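Lipid binding protein (Grifola frondosa, PDB 5H0Q) probably binds membrane domains containing sphingomyelin and cholesterol, for which it serves as a specific probe. Local coordinates at residues R36-V39 against Y40-Q43; Y120-T123 against D124-I128; Q133-W136 against N137-W140. All coordinates share one frame; numbering follows the deposited sequence.

Contact 1: residues R36-V39 against Y40-Q43; sequences RKNV and YQDQ
K37 and Q41, four residues apart, carry the polar part of this local contact, at the connection between helix 26-35 and helix 41-55. K37 NZ donates to Q41 OE1 at 2.7 Å. The nitrogen stands 39° out of the amide plane, so the ammonium sits above the carbonyl rather than on one of its lone pairs. The lysine chain runs extended from CB to CE and bends at its last torsion (chi4 -70°), which turns NZ back over OE1; CG also passes 3.7 Å from that oxygen. Outside the pair, NZ forms a salt bridge with E197, and Q41 NE2 donates to E45, so both ends of the glutamine amide are held.

The apolar part is V39 beside Y40. With CG1 anti to the backbone N (chi1 177°), that methyl lies 3.5 Å from Y40 CE2, approaching the ring obliquely, and the two side chains point the same way.

Backbone and water close the turn. V39 N bonds to R36 O at 3.0 Å. One water accepts from Y40 N and lies 2.9 Å from K37 O, joining the two, while a second donates to N38 O at 2.6 Å and accepts from D42 N.

Y40 occupies the N-cap position. The two waters link carbonyls of the connection to amides at the start of helix 41-55, and the cation of K37, shared between Q41 and E197, ties the same turn to strand 193-201. Its charge would probably polarise the Q41 carbonyl.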
loop_
_atom_site.group_PDB
_atom_site.type_symbol
_atom_site.label_atom_id
_atom_site.label_comp_id
_atom_site.label_asym_id
_atom_site.label_seq_id
_atom_site.Cartn_x
_atom_site.Cartn_y
_atom_site.Cartn_z
ATOM N N ARG A 36 15.452 2.581 6.453
ATOM C CA ARG A 36 15.762 1.272 5.890
ATOM C C ARG A 36 14.905 0.925 4.677
ATOM O O ARG A 36 14.954 -0.221 4.205
ATOM C CB ARG A 36 15.592 0.184 6.952
ATOM C CG ARG A 36 16.525 0.315 8.165
ATOM C CD ARG A 36 17.859 -0.385 7.913
ATOM N NE ARG A 36 18.676 -0.331 9.127
ATOM C CZ ARG A 36 19.359 0.735 9.513
ATOM N NH1 ARG A 36 19.345 1.833 8.769
ATOM N NH2 ARG A 36 20.054 0.698 10.641
ATOM N N LYS A 37 14.147 1.885 4.148
ATOM C CA LYS A 37 13.213 1.573 3.071
ATOM C C LYS A 37 13.910 0.880 1.908
ATOM O O LYS A 37 13.349 -0.027 1.293
ATOM C CB LYS A 37 12.520 2.844 2.583
ATOM C CG LYS A 37 11.577 2.623 1.394
ATOM C CD LYS A 37 10.872 3.903 1.008
ATOM C CE LYS A 37 9.906 3.708 -0.136
ATOM N NZ LYS A 37 10.604 3.436 -1.439
ATOM N N ASN A 38 15.122 1.278 1.596
ATOM C CA ASN A 38 15.709 0.765 0.367
ATOM C C ASN A 38 16.461 -0.546 0.565
ATOM O O ASN A 38 16.891 -1.150 -0.430
ATOM C CB ASN A 38 16.600 1.839 -0.253
ATOM C CG ASN A 38 15.801 3.069 -0.647
ATOM O OD1 ASN A 38 15.268 3.150 -1.753
ATOM N ND2 ASN A 38 15.666 4.006 0.280
ATOM N N VAL A 39 16.582 -1.030 1.801
ATOM C CA VAL A 39 17.349 -2.242 2.064
ATOM C C VAL A 39 16.713 -3.465 1.398
ATOM O O VAL A 39 17.416 -4.288 0.792
ATOM C CB VAL A 39 17.524 -2.434 3.579
ATOM C CG1 VAL A 39 18.262 -3.734 3.884
ATOM C CG2 VAL A 39 18.273 -1.251 4.173
ATOM N N TYR A 40 15.385 -3.619 1.501
ATOM C CA TYR A 40 14.699 -4.751 0.880
ATOM C C TYR A 40 13.835 -4.342 -0.305
ATOM O O TYR A 40 13.120 -5.185 -0.857
ATOM C CB TYR A 40 13.854 -5.487 1.926
ATOM C CG TYR A 40 14.693 -6.064 3.055
ATOM C CD1 TYR A 40 15.197 -7.355 2.970
ATOM C CD2 TYR A 40 15.005 -5.320 4.177
ATOM C CE1 TYR A 40 15.970 -7.891 3.969
ATOM C CE2 TYR A 40 15.774 -5.855 5.203
ATOM C CZ TYR A 40 16.256 -7.145 5.083
ATOM O OH TYR A 40 17.037 -7.703 6.072
ATOM N N GLN A 41 13.904 -3.083 -0.738
ATOM C CA GLN A 41 13.031 -2.632 -1.814
ATOM C C GLN A 41 13.291 -3.405 -3.105
ATOM O O GLN A 41 12.349 -3.706 -3.846
ATOM C CB GLN A 41 13.201 -1.135 -2.060
ATOM C CG GLN A 41 12.256 -0.601 -3.120
ATOM C CD GLN A 41 12.144 0.897 -3.094
ATOM O OE1 GLN A 41 12.339 1.519 -2.051
ATOM N NE2 GLN A 41 11.827 1.493 -4.236
ATOM N N ASP A 42 14.558 -3.728 -3.387
ATOM C CA ASP A 42 14.868 -4.480 -4.603
ATOM C C ASP A 42 14.138 -5.815 -4.619
ATOM O O ASP A 42 13.673 -6.263 -5.673
ATOM C CB ASP A 42 16.377 -4.702 -4.731
ATOM C CG ASP A 42 16.758 -5.358 -6.051
ATOM O OD1 ASP A 42 16.096 -5.064 -7.070
ATOM O OD2 ASP A 42 17.711 -6.166 -6.067
ATOM N N GLN A 43 14.014 -6.465 -3.458
ATOM C CA GLN A 43 13.263 -7.713 -3.404
ATOM C C GLN A 43 11.809 -7.467 -3.756
ATOM O O GLN A 43 11.195 -8.243 -4.494
ATOM C CB GLN A 43 13.371 -8.360 -2.028
ATOM C CG GLN A 43 14.712 -9.002 -1.701
ATOM C CD GLN A 43 14.598 -9.970 -0.539
ATOM O OE1 GLN A 43 13.945 -9.680 0.464
ATOM N NE2 GLN A 43 15.203 -11.136 -0.682
HETATM O O HOH W 1 13.286 -2.346 2.970
HETATM O O HOH W 2 17.035 -3.052 -2.137
#

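Contact 2: residues Y120-T123 against D124-I128; sequences YGTT and DNLDI
Y120 and I128 face each other as an antiparallel hydrogen-bonded pair, and the end-to-end directions of the two segments differ by 170°. I128 N donates to Y120 O at 2.7 Å, in the carbonyl plane; the return bond, Y120 N to I128 O, is 3.0 Å long, with its donor tilted from that plane. The non-hydrogen-bonded pair G121 and D127 follows, its CA atoms 4.4 Å apart. Here G121 CA makes a CA-H...O contact with L126 O, and D127 CA makes another with Y120 O. T122 N then bonds to L126 O at 2.8 Å, before a type I turn from T122 to N125 reverses the chain. In that turn N125 N reaches T122 O at 3.2 Å, standing 66° above the carbonyl plane and so off the lone pairs. These two bonds, with N125 in a left-handed backbone conformation, define a type I turn with a G1 beta bulge, the classic 3:5 hairpin. A water donates to both T122 O and L126 O, bridging the two segments.

Among the side chains T122 does most. Its OG1 lies between the backbone N and the carbonyl carbon (chi1 70°), a rotation that directs it into the turn, where it donates to D124 OD1 at a very short 2.5 Å and accepts from L126 N at 3.1 Å. Its CG2 meets I128 CD1 at 4.0 Å, the two side chains crossing at about a right angle. D127 OD1 rests against G121 CA, while D127 OD2 takes the amide of G152 and a salt bridge from K76.

One hydroxyl thus gives its proton to a carboxylate and accepts a backbone amide, joining both limbs of the hairpin at its turn. D124 OD2 also pairs with R202, whose positive charge would probably help keep this carboxylate ionised.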
loop_
_atom_site.group_PDB
_atom_site.type_symbol
_atom_site.label_atom_id
_atom_site.label_comp_id
_atom_site.label_asym_id
_atom_site.label_seq_id
_atom_site.Cartn_x
_atom_site.Cartn_y
_atom_site.Cartn_z
ATOM N N TYR A 120 -5.761 -0.898 5.500
ATOM C CA TYR A 120 -4.943 -1.405 6.593
ATOM C C TYR A 120 -5.256 -0.656 7.881
ATOM O O TYR A 120 -5.389 0.570 7.874
ATOM C CB TYR A 120 -3.443 -1.251 6.296
ATOM C CG TYR A 120 -2.913 -2.119 5.175
ATOM C CD1 TYR A 120 -2.763 -3.485 5.351
ATOM C CD2 TYR A 120 -2.606 -1.574 3.941
ATOM C CE1 TYR A 120 -2.299 -4.291 4.312
ATOM C CE2 TYR A 120 -2.132 -2.371 2.912
ATOM C CZ TYR A 120 -1.999 -3.718 3.113
ATOM O OH TYR A 120 -1.537 -4.482 2.077
ATOM N N GLY A 121 -5.301 -1.384 8.991
ATOM C CA GLY A 121 -5.481 -0.790 10.307
ATOM C C GLY A 121 -4.165 -0.688 11.054
ATOM O O GLY A 121 -3.320 -1.575 10.969
ATOM N N THR A 122 -4.032 0.377 11.837
ATOM C CA THR A 122 -2.865 0.604 12.674
ATOM C C THR A 122 -3.184 0.306 14.131
ATOM O O THR A 122 -4.335 0.163 14.530
ATOM C CB THR A 122 -2.381 2.050 12.551
ATOM O OG1 THR A 122 -3.332 2.932 13.191
ATOM C CG2 THR A 122 -2.144 2.441 11.086
ATOM N N THR A 123 -2.132 0.283 14.946
ATOM C CA THR A 123 -2.307 -0.006 16.364
ATOM C C THR A 123 -2.943 1.154 17.109
ATOM O O THR A 123 -3.507 0.937 18.189
ATOM C CB THR A 123 -0.958 -0.341 17.012
ATOM O OG1 THR A 123 -0.010 0.674 16.674
ATOM C CG2 THR A 123 -0.462 -1.684 16.528
ATOM N N ASP A 124 -2.841 2.373 16.575
ATOM C CA ASP A 124 -3.502 3.523 17.179
ATOM C C ASP A 124 -4.850 3.811 16.534
ATOM O O ASP A 124 -5.344 4.946 16.599
ATOM C CB ASP A 124 -2.591 4.757 17.153
ATOM C CG ASP A 124 -2.035 5.065 15.797
ATOM O OD1 ASP A 124 -2.116 4.206 14.903
ATOM O OD2 ASP A 124 -1.468 6.164 15.632
ATOM N N ASN A 125 -5.466 2.787 15.935
ATOM C CA ASN A 125 -6.890 2.800 15.595
ATOM C C ASN A 125 -7.191 3.795 14.490
ATOM O O ASN A 125 -8.218 4.489 14.525
ATOM C CB ASN A 125 -7.757 3.084 16.824
ATOM C CG ASN A 125 -7.804 1.913 17.771
ATOM O OD1 ASN A 125 -7.983 0.773 17.344
ATOM N ND2 ASN A 125 -7.621 2.177 19.059
ATOM N N LEU A 126 -6.286 3.823 13.502
ATOM C CA LEU A 126 -6.481 4.469 12.222
ATOM C C LEU A 126 -6.597 3.396 11.146
ATOM O O LEU A 126 -6.045 2.297 11.268
ATOM C CB LEU A 126 -5.314 5.420 11.887
ATOM C CG LEU A 126 -5.133 6.563 12.893
ATOM C CD1 LEU A 126 -3.993 7.452 12.463
ATOM C CD2 LEU A 126 -6.406 7.390 13.070
ATOM N N ASP A 127 -7.338 3.712 10.102
ATOM C CA ASP A 127 -7.397 2.884 8.912
ATOM C C ASP A 127 -6.832 3.676 7.751
ATOM O O ASP A 127 -7.088 4.885 7.620
ATOM C CB ASP A 127 -8.825 2.446 8.583
ATOM C CG ASP A 127 -9.280 1.255 9.397
ATOM O OD1 ASP A 127 -8.453 0.642 10.087
ATOM O OD2 ASP A 127 -10.483 0.933 9.345
ATOM N N ILE A 128 -6.082 2.979 6.899
ATOM C CA ILE A 128 -5.469 3.598 5.744
ATOM C C ILE A 128 -6.084 2.964 4.513
ATOM O O ILE A 128 -5.834 1.785 4.244
ATOM C CB ILE A 128 -3.956 3.411 5.729
ATOM C CG1 ILE A 128 -3.328 3.930 7.010
ATOM C CG2 ILE A 128 -3.388 4.130 4.510
ATOM C CD1 ILE A 128 -1.887 3.526 7.210
HETATM O O HOH W 3 -6.957 -0.058 13.327
#

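Contact 3: residues Q133-W136 against N137-W140; sequences QNPW and NRSW
The guanidinium of R138 meets N134 and P135 at its edge, whereas one face has W140 O 3.9 Å above the plane, offset toward the rim. N134 OD1 lies in the guanidinium plane, and NH1 reaches it at 2.8 Å with a nearly straight N-H...O angle of 172°. The amide and guanidinium planes are 82° apart, and the same nitrogen stands 48° out of the N134 carbonyl plane. NH1 also donates to P135 O at 2.9 Å, this time on a lone pair in the carbonyl plane. Bends at chi2 and chi3 fold the arginine back to bring NH1 between the two oxygens. The W140 ring has N137 O at its edge.

P135 CG packs against W140 CB at 4.0 Å, and P135 CD lies 3.5 Å from R138 NH1. S142 OG bonds to both N134 OD1 and R138 NH2, completing the polar cluster.

These bonds brace the loop that links neighbouring antiparallel strands 126-134 and 143-150. Its motif is an Asx turn, S139 N to N137 OD1 at 2.9 Å, within a type I turn closed by W140 N to N137 O.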
loop_
_atom_site.group_PDB
_atom_site.type_symbol
_atom_site.label_atom_id
_atom_site.label_comp_id
_atom_site.label_asym_id
_atom_site.label_seq_id
_atom_site.Cartn_x
_atom_site.Cartn_y
_atom_site.Cartn_z
ATOM N N GLN A 133 -6.872 2.776 -9.598
ATOM C CA GLN A 133 -7.855 2.756 -10.676
ATOM C C GLN A 133 -7.047 2.923 -11.954
ATOM O O GLN A 133 -6.501 4.005 -12.206
ATOM C CB GLN A 133 -8.896 3.854 -10.495
ATOM C CG GLN A 133 -10.057 3.807 -11.497
ATOM C CD GLN A 133 -9.737 4.477 -12.824
ATOM O OE1 GLN A 133 -9.661 3.818 -13.872
ATOM N NE2 GLN A 133 -9.548 5.788 -12.794
ATOM N N ASN A 134 -6.921 1.834 -12.710
ATOM C CA ASN A 134 -6.097 1.799 -13.912
ATOM C C ASN A 134 -7.015 1.473 -15.082
ATOM O O ASN A 134 -7.457 0.317 -15.212
ATOM C CB ASN A 134 -4.978 0.766 -13.778
ATOM C CG ASN A 134 -3.852 1.027 -14.754
ATOM O OD1 ASN A 134 -3.804 2.104 -15.354
ATOM N ND2 ASN A 134 -2.917 0.078 -14.874
ATOM N N PRO A 135 -7.349 2.437 -15.931
ATOM C CA PRO A 135 -8.452 2.251 -16.878
ATOM C C PRO A 135 -8.047 1.517 -18.146
ATOM O O PRO A 135 -6.906 1.589 -18.601
ATOM C CB PRO A 135 -8.858 3.687 -17.216
ATOM C CG PRO A 135 -7.596 4.442 -17.112
ATOM C CD PRO A 135 -6.828 3.812 -15.968
ATOM N N TRP A 136 -9.028 0.833 -18.731
ATOM C CA TRP A 136 -8.819 0.190 -20.021
ATOM C C TRP A 136 -8.743 1.221 -21.131
ATOM O O TRP A 136 -7.958 1.064 -22.077
ATOM C CB TRP A 136 -9.938 -0.812 -20.280
ATOM C CG TRP A 136 -9.648 -1.800 -21.386
ATOM C CD1 TRP A 136 -8.949 -2.975 -21.285
ATOM C CD2 TRP A 136 -10.067 -1.697 -22.738
ATOM N NE1 TRP A 136 -8.909 -3.605 -22.499
ATOM C CE2 TRP A 136 -9.589 -2.838 -23.413
ATOM C CE3 TRP A 136 -10.797 -0.746 -23.450
ATOM C CZ2 TRP A 136 -9.815 -3.052 -24.757
ATOM C CZ3 TRP A 136 -11.026 -0.962 -24.794
ATOM C CH2 TRP A 136 -10.535 -2.106 -25.435
ATOM N N ASN A 137 -9.536 2.293 -21.036
ATOM C CA ASN A 137 -9.560 3.329 -22.064
ATOM C C ASN A 137 -8.445 4.328 -21.778
ATOM O O ASN A 137 -8.524 5.104 -20.815
ATOM C CB ASN A 137 -10.927 4.008 -22.098
ATOM C CG ASN A 137 -11.011 5.100 -23.131
ATOM O OD1 ASN A 137 -10.002 5.673 -23.539
ATOM N ND2 ASN A 137 -12.227 5.413 -23.549
ATOM N N ARG A 138 -7.410 4.325 -22.611
ATOM C CA ARG A 138 -6.221 5.100 -22.294
ATOM C C ARG A 138 -6.317 6.545 -22.750
ATOM O O ARG A 138 -5.309 7.263 -22.726
ATOM C CB ARG A 138 -4.982 4.414 -22.864
ATOM C CG ARG A 138 -4.804 2.979 -22.355
ATOM C CD ARG A 138 -4.909 2.858 -20.815
ATOM N NE ARG A 138 -3.851 3.582 -20.118
ATOM C CZ ARG A 138 -3.570 3.432 -18.822
ATOM N NH1 ARG A 138 -4.255 2.585 -18.070
ATOM N NH2 ARG A 138 -2.578 4.103 -18.274
ATOM N N SER A 139 -7.511 7.018 -23.104
ATOM C CA SER A 139 -7.743 8.455 -23.063
ATOM C C SER A 139 -7.617 8.992 -21.641
ATOM O O SER A 139 -7.420 10.200 -21.447
ATOM C CB SER A 139 -9.123 8.778 -23.638
ATOM O OG SER A 139 -9.170 8.502 -25.030
ATOM N N TRP A 140 -7.697 8.117 -20.649
ATOM C CA TRP A 140 -7.574 8.477 -19.244
ATOM C C TRP A 140 -6.277 7.909 -18.671
ATOM O O TRP A 140 -5.637 7.031 -19.254
ATOM C CB TRP A 140 -8.790 7.967 -18.459
ATOM C CG TRP A 140 -10.108 8.321 -19.100
ATOM C CD1 TRP A 140 -10.811 7.566 -19.998
ATOM C CD2 TRP A 140 -10.876 9.517 -18.898
ATOM N NE1 TRP A 140 -11.966 8.213 -20.360
ATOM C CE2 TRP A 140 -12.030 9.413 -19.705
ATOM C CE3 TRP A 140 -10.702 10.664 -18.117
ATOM C CZ2 TRP A 140 -13.007 10.411 -19.748
ATOM C CZ3 TRP A 140 -11.675 11.657 -18.166
ATOM C CH2 TRP A 140 -12.810 11.521 -18.979
HETATM O O HOH W 4 -7.448 2.330 -24.865
#

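How the contacts relate
The three contacts come in series along the chain. Contact 1 sits where helix 26-35 gives way to helix 41-55, and its side chains touch strands 60-68, 99-105 and 193-201 of the mixed sheet. Contacts 2 and 3 belong to the five-stranded antiparallel sheet and share strand 126-134: contact 2 is the hairpin turn and the first residues of that strand, contact 3 the exit from its far end. Their centres lie about 30 Å apart, on opposite sides of the chain's centre. Contact 1 is centred about 23 Å from contact 2 and about 30 Å from contact 3, and none touch. Each is thus a separate local connection: one between two helices, two at the ends of strand 126-134.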